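PDB 6F2P: paenibacillus xanthan lyase from Paenibacillus, which acts as a xanthan lyase of polysaccharide lyase family 8, probably cleaving the terminal mannose from xanthan side chains by beta-elimination. Local coordinates for residues 239-244 / 307-312; 261-266 / 301-306. All coordinates share one frame; numbering follows the deposited sequence.

Both contacts lie in the N-terminal alpha-helical domain, contact 2 nested inside the loop that contact 1 closes. From the N terminus, the chain passes through helix 229-244, whose last residues open contact 1, and then through helix 256-267, which opens contact 2. After a segment with two short strands it enters helix 292-307. Residues 301-306 of that helix close contact 2, so the inner loop holds 34 residues. The loop 307-312 follows at once and closes contact 1 around 62 residues. The two centres are about 11 Å apart, and Arg-305 joins them by packing its side chain against Asp-239 and Phe-242. Together the contacts tie helix 292-307 and its exit to the two preceding helices.

Contact 1. Residues 239-244 / 307-312; sequences DLIFIL and SQTAAS
Thr-309 sets its methyl against the backbone of Phe-242, with CG2 3.7 Å from Phe-242 CA, and this pair also has the shortest separation of CA atoms across the contact, 6.2 Å. The other branch of the threonine faces Ile-241, whose CG2 lies 3.6 Å from Thr-309 OG1, the two side chains crossing at about a right angle. Phe-242 meets Gln-308 as well as the threonine. Its CG stands anti to the backbone N (chi1 173°), which carries the ring out from the helix until CE1 comes 3.8 Å from Gln-308 CB. The amide approaches the ring obliquely with OE1 near CE1, the two planes being only 16° apart. These touches join the last turns of helix 229-244 to the connection between helices 292-307 and 312-328, a helix-to-loop junction within the incomplete alpha/alpha toroid expected of the polysaccharide lyase 8 N-terminal domain. The polar ends are held from outside the two segments: Gln-308 OE1 accepts a hydrogen bond from Arg-305 NH1, and Thr-309 OG1 is hydrogen-bonded to the hydroxyl of Tyr-260. Arg-305 also makes a cation-pi contact with the ring of Phe-242, and so touches both the aromatic and the amide, which is consistent with its fixing one against the other. Lys-12, from helix 4-18, is a second cation-pi partner of that ring, while its NZ donates to the carbonyl oxygens of Phe-242 and Ile-243, a positive charge at the C-terminal end of helix 229-244, where it would probably interact favourably with the negative end of the helix dipole.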
loop_
_atom_site.group_PDB
_atom_site.type_symbol
_atom_site.label_atom_id
_atom_site.label_comp_id
_atom_site.label_asym_id
_atom_site.label_seq_id
_atom_site.Cartn_x
_atom_site.Cartn_y
_atom_site.Cartn_z
ATOM N N ASP A 239 8.825 20.412 -18.817
ATOM C CA ASP A 239 9.546 21.345 -19.673
ATOM C C ASP A 239 9.336 21.008 -21.139
ATOM O O ASP A 239 9.079 21.898 -21.945
ATOM C CB ASP A 239 11.038 21.413 -19.327
ATOM C CG ASP A 239 11.335 22.409 -18.216
ATOM O OD1 ASP A 239 10.394 23.083 -17.739
ATOM O OD2 ASP A 239 12.515 22.529 -17.824
ATOM N N LEU A 240 9.426 19.727 -21.480
ATOM C CA LEU A 240 9.192 19.310 -22.857
ATOM C C LEU A 240 7.788 19.656 -23.330
ATOM O O LEU A 240 7.603 20.130 -24.451
ATOM C CB LEU A 240 9.430 17.820 -23.025
ATOM C CG LEU A 240 10.762 17.487 -23.684
ATOM C CD1 LEU A 240 10.779 16.032 -24.082
ATOM C CD2 LEU A 240 10.993 18.380 -24.893
ATOM N N ILE A 241 6.801 19.423 -22.474
ATOM C CA ILE A 241 5.430 19.777 -22.809
ATOM C C ILE A 241 5.320 21.274 -23.079
ATOM O O ILE A 241 4.721 21.682 -24.074
ATOM C CB ILE A 241 4.443 19.350 -21.709
ATOM C CG1 ILE A 241 4.221 17.842 -21.756
ATOM C CG2 ILE A 241 3.116 20.073 -21.854
ATOM C CD1 ILE A 241 3.642 17.305 -20.465
ATOM N N PHE A 242 5.920 22.080 -22.206
ATOM C CA PHE A 242 5.850 23.534 -22.326
ATOM C C PHE A 242 6.492 24.053 -23.613
ATOM O O PHE A 242 5.927 24.910 -24.286
ATOM C CB PHE A 242 6.502 24.196 -21.118
ATOM C CG PHE A 242 6.618 25.687 -21.233
ATOM C CD1 PHE A 242 5.569 26.506 -20.861
ATOM C CD2 PHE A 242 7.793 26.277 -21.695
ATOM C CE1 PHE A 242 5.674 27.885 -20.959
ATOM C CE2 PHE A 242 7.906 27.658 -21.794
ATOM C CZ PHE A 242 6.844 28.461 -21.426
ATOM N N ILE A 243 7.676 23.544 -23.942
ATOM C CA ILE A 243 8.396 23.980 -25.138
ATOM C C ILE A 243 7.632 23.617 -26.413
ATOM O O ILE A 243 7.405 24.459 -27.294
ATOM C CB ILE A 243 9.821 23.363 -25.187
ATOM C CG1 ILE A 243 10.629 23.801 -23.968
ATOM C CG2 ILE A 243 10.561 23.754 -26.465
ATOM C CD1 ILE A 243 11.850 22.951 -23.705
ATOM N N LEU A 244 7.223 22.356 -26.491
ATOM C CA LEU A 244 6.603 21.828 -27.693
ATOM C C LEU A 244 5.160 22.286 -27.855
ATOM O O LEU A 244 4.592 22.187 -28.941
ATOM C CB LEU A 244 6.664 20.306 -27.669
ATOM C CG LEU A 244 8.094 19.776 -27.660
ATOM C CD1 LEU A 244 8.100 18.259 -27.527
ATOM C CD2 LEU A 244 8.797 20.212 -28.924
ATOM N N SER A 307 1.140 24.710 -15.207
ATOM C CA SER A 307 -0.003 25.619 -15.232
ATOM C C SER A 307 -0.060 26.393 -16.548
ATOM O O SER A 307 -1.128 26.791 -17.002
ATOM C CB SER A 307 0.053 26.590 -14.053
ATOM O OG SER A 307 1.103 27.523 -14.225
ATOM N N GLN A 308 1.095 26.594 -17.168
ATOM C CA GLN A 308 1.154 27.305 -18.437
ATOM C C GLN A 308 0.600 26.472 -19.603
ATOM O O GLN A 308 0.278 27.003 -20.661
ATOM C CB GLN A 308 2.578 27.788 -18.704
ATOM C CG GLN A 308 3.051 28.822 -17.668
ATOM C CD GLN A 308 4.516 29.232 -17.809
ATOM O OE1 GLN A 308 5.412 28.390 -17.882
ATOM N NE2 GLN A 308 4.762 30.536 -17.828
ATOM N N THR A 309 0.466 25.166 -19.408
ATOM C CA THR A 309 -0.056 24.314 -20.469
ATOM C C THR A 309 -1.324 23.545 -20.055
ATOM O O THR A 309 -1.957 22.882 -20.882
ATOM C CB THR A 309 0.999 23.304 -20.931
ATOM O OG1 THR A 309 1.281 22.393 -19.862
ATOM C CG2 THR A 309 2.270 24.019 -21.338
ATOM N N ALA A 310 -1.688 23.646 -18.779
ATOM C CA ALA A 310 -2.814 22.902 -18.223
ATOM C C ALA A 310 -4.160 23.473 -18.666
ATOM O O ALA A 310 -4.235 24.612 -19.132
ATOM C CB ALA A 310 -2.731 22.884 -16.695
ATOM N N ALA A 311 -5.215 22.670 -18.516
ATOM C CA ALA A 311 -6.580 23.138 -18.725
ATOM C C ALA A 311 -6.949 24.138 -17.636
ATOM O O ALA A 311 -6.344 24.145 -16.565
ATOM C CB ALA A 311 -7.540 21.973 -18.707
ATOM N N SER A 312 -7.955 24.961 -17.908
ATOM C CA SER A 312 -8.350 26.055 -17.018
ATOM C C SER A 312 -8.411 25.691 -15.532
ATOM O O SER A 312 -7.785 26.347 -14.698
ATOM C CB SER A 312 -9.698 26.621 -17.457
ATOM O OG SER A 312 -9.992 27.811 -16.747
#

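Contact 2. Residues 261-266 / 301-306; sequences RWIYDS and ASIIRL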
loop_
_atom_site.group_PDB
_atom_site.type_symbol
_atom_site.label_atom_id
_atom_site.label_comp_id
_atom_site.label_asym_id
_atom_site.label_seq_id
_atom_site.Cartn_x
_atom_site.Cartn_y
_atom_site.Cartn_z
ATOM N N ARG A 261 -2.224 15.040 -13.197
ATOM C CA ARG A 261 -2.690 14.304 -12.037
ATOM C C ARG A 261 -1.566 14.106 -11.019
ATOM O O ARG A 261 -1.819 14.163 -9.799
ATOM C CB ARG A 261 -3.281 12.943 -12.435
ATOM C CG ARG A 261 -4.470 12.984 -13.399
ATOM C CD ARG A 261 -5.432 14.134 -13.124
ATOM N NE ARG A 261 -6.039 14.077 -11.794
ATOM C CZ ARG A 261 -6.897 14.981 -11.326
ATOM N NH1 ARG A 261 -7.259 16.009 -12.086
ATOM N NH2 ARG A 261 -7.391 14.857 -10.099
ATOM N N TRP A 262 -0.346 13.870 -11.518
ATOM C CA TRP A 262 0.819 13.625 -10.651
ATOM C C TRP A 262 0.958 14.706 -9.591
ATOM O O TRP A 262 1.290 14.420 -8.441
ATOM C CB TRP A 262 2.124 13.543 -11.446
ATOM C CG TRP A 262 2.230 12.344 -12.351
ATOM C CD1 TRP A 262 1.450 11.221 -12.327
ATOM C CD2 TRP A 262 3.170 12.159 -13.425
ATOM N NE1 TRP A 262 1.853 10.346 -13.313
ATOM C CE2 TRP A 262 2.903 10.900 -14.000
ATOM C CE3 TRP A 262 4.205 12.935 -13.955
ATOM C CZ2 TRP A 262 3.636 10.401 -15.080
ATOM C CZ3 TRP A 262 4.936 12.433 -15.024
ATOM C CH2 TRP A 262 4.647 11.182 -15.573
ATOM N N ILE A 263 0.691 15.947 -9.984
ATOM C CA ILE A 263 0.716 17.062 -9.049
ATOM C C ILE A 263 -0.261 16.856 -7.889
ATOM O O ILE A 263 0.128 16.963 -6.728
ATOM C CB ILE A 263 0.409 18.382 -9.759
ATOM C CG1 ILE A 263 1.394 18.600 -10.917
ATOM C CG2 ILE A 263 0.447 19.535 -8.781
ATOM C CD1 ILE A 263 2.853 18.442 -10.529
ATOM N N TYR A 264 -1.520 16.540 -8.192
ATOM C CA TYR A 264 -2.508 16.337 -7.130
ATOM C C TYR A 264 -2.199 15.095 -6.305
ATOM O O TYR A 264 -2.388 15.088 -5.094
ATOM C CB TYR A 264 -3.922 16.208 -7.688
ATOM C CG TYR A 264 -4.409 17.401 -8.459
ATOM C CD1 TYR A 264 -4.495 18.648 -7.865
ATOM C CD2 TYR A 264 -4.816 17.272 -9.781
ATOM C CE1 TYR A 264 -4.952 19.743 -8.570
ATOM C CE2 TYR A 264 -5.278 18.356 -10.495
ATOM C CZ TYR A 264 -5.344 19.591 -9.886
ATOM O OH TYR A 264 -5.801 20.677 -10.600
ATOM N N ASP A 265 -1.738 14.043 -6.972
ATOM C CA ASP A 265 -1.567 12.754 -6.320
ATOM C C ASP A 265 -0.172 12.503 -5.770
ATOM O O ASP A 265 -0.031 11.922 -4.698
ATOM C CB ASP A 265 -1.947 11.619 -7.269
ATOM C CG ASP A 265 -3.378 11.716 -7.750
ATOM O OD1 ASP A 265 -4.191 12.398 -7.079
ATOM O OD2 ASP A 265 -3.683 11.110 -8.802
ATOM N N SER A 266 0.862 12.941 -6.485
ATOM C CA SER A 266 2.218 12.553 -6.118
ATOM C C SER A 266 3.095 13.684 -5.600
ATOM O O SER A 266 4.201 13.431 -5.125
ATOM C CB SER A 266 2.892 11.857 -7.293
ATOM O OG SER A 266 2.123 10.742 -7.695
ATOM N N ALA A 301 8.601 24.650 -9.451
ATOM C CA ALA A 301 8.925 25.160 -10.779
ATOM C C ALA A 301 8.184 24.366 -11.833
ATOM O O ALA A 301 7.671 24.926 -12.797
ATOM C CB ALA A 301 10.432 25.104 -11.032
ATOM N N SER A 302 8.131 23.057 -11.641
ATOM C CA SER A 302 7.450 22.182 -12.581
ATOM C C SER A 302 5.958 22.466 -12.602
ATOM O O SER A 302 5.321 22.381 -13.656
ATOM C CB SER A 302 7.699 20.719 -12.220
ATOM O OG SER A 302 9.046 20.347 -12.460
ATOM N N ILE A 303 5.407 22.805 -11.437
ATOM C CA ILE A 303 3.975 23.064 -11.323
ATOM C C ILE A 303 3.603 24.356 -12.051
ATOM O O ILE A 303 2.570 24.429 -12.733
ATOM C CB ILE A 303 3.511 23.088 -9.848
ATOM C CG1 ILE A 303 3.604 21.682 -9.251
ATOM C CG2 ILE A 303 2.081 23.575 -9.751
ATOM C CD1 ILE A 303 3.311 21.610 -7.764
ATOM N N ILE A 304 4.461 25.364 -11.911
ATOM C CA ILE A 304 4.325 26.613 -12.652
ATOM C C ILE A 304 4.375 26.363 -14.163
ATOM O O ILE A 304 3.561 26.899 -14.918
ATOM C CB ILE A 304 5.426 27.599 -12.255
ATOM C CG1 ILE A 304 5.217 28.051 -10.809
ATOM C CG2 ILE A 304 5.449 28.785 -13.195
ATOM C CD1 ILE A 304 6.335 28.905 -10.275
ATOM N N ARG A 305 5.319 25.537 -14.598
ATOM C CA ARG A 305 5.412 25.172 -16.005
ATOM C C ARG A 305 4.169 24.428 -16.459
ATOM O O ARG A 305 3.677 24.650 -17.566
ATOM C CB ARG A 305 6.651 24.316 -16.269
ATOM C CG ARG A 305 7.965 25.075 -16.202
ATOM C CD ARG A 305 8.202 25.866 -17.466
ATOM N NE ARG A 305 9.382 26.727 -17.373
ATOM C CZ ARG A 305 9.359 28.047 -17.538
ATOM N NH1 ARG A 305 8.217 28.677 -17.806
ATOM N NH2 ARG A 305 10.481 28.739 -17.434
ATOM N N LEU A 306 3.654 23.544 -15.609
ATOM C CA LEU A 306 2.454 22.795 -15.972
ATOM C C LEU A 306 1.204 23.674 -16.038
ATOM O O LEU A 306 0.321 23.428 -16.857
ATOM C CB LEU A 306 2.246 21.590 -15.062
ATOM C CG LEU A 306 3.234 20.458 -15.350
ATOM C CD1 LEU A 306 3.113 19.357 -14.322
ATOM C CD2 LEU A 306 3.043 19.903 -16.751
#
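Ile-263 overlaps Ile-303 with both of its methyls: CD1 lies 3.6 Å from Ile-303 CG1, and CG2 lies 3.8 Å from the same CG1 carbon. With chi2 at -51° the CG1-CD1 arm of Ile-263 turns back beside CA instead of extending away from it, and in this pose CD1 meets Ile-303 CG1 while CG2 touches the same carbon. Ile-303 replies with its own terminal methyl, its CD1 resting 3.7 Å from Ile-263 CG2, and the two side chains run at a slant to one another. One turn further along helix 292-307, Leu-306 contributes a single methyl. Its CD1 is 3.9 Å from Ile-263 CG1 and equally far from Ile-263 CD1, so the isoleucine of helix 256-267 packs against two residues spaced three apart on the facing helix. The backbones approach most closely at Ile-263 and Ile-303, with 7.2 Å between their CA atoms. Neighbouring helices extend this apolar patch: Phe-318 of helix 312-328 touches both isoleucines, while Leu-234 and Ala-238 of helix 229-244 lie against Ile-263 and Leu-306 respectively. The result is a small piece of the buried helix-packing core of the alpha-helical domain. Were Ile-263 cut back to an alanine, CG1 and CD1 of Ile-303 and CD1 of Leu-306 would probably lose their partner and a gap would be likely to open between the helices. Since all three residues are buried and purely aliphatic, the contact rests on shape and exclusion of water, and any selectivity would probably come from how the branched side chains fit.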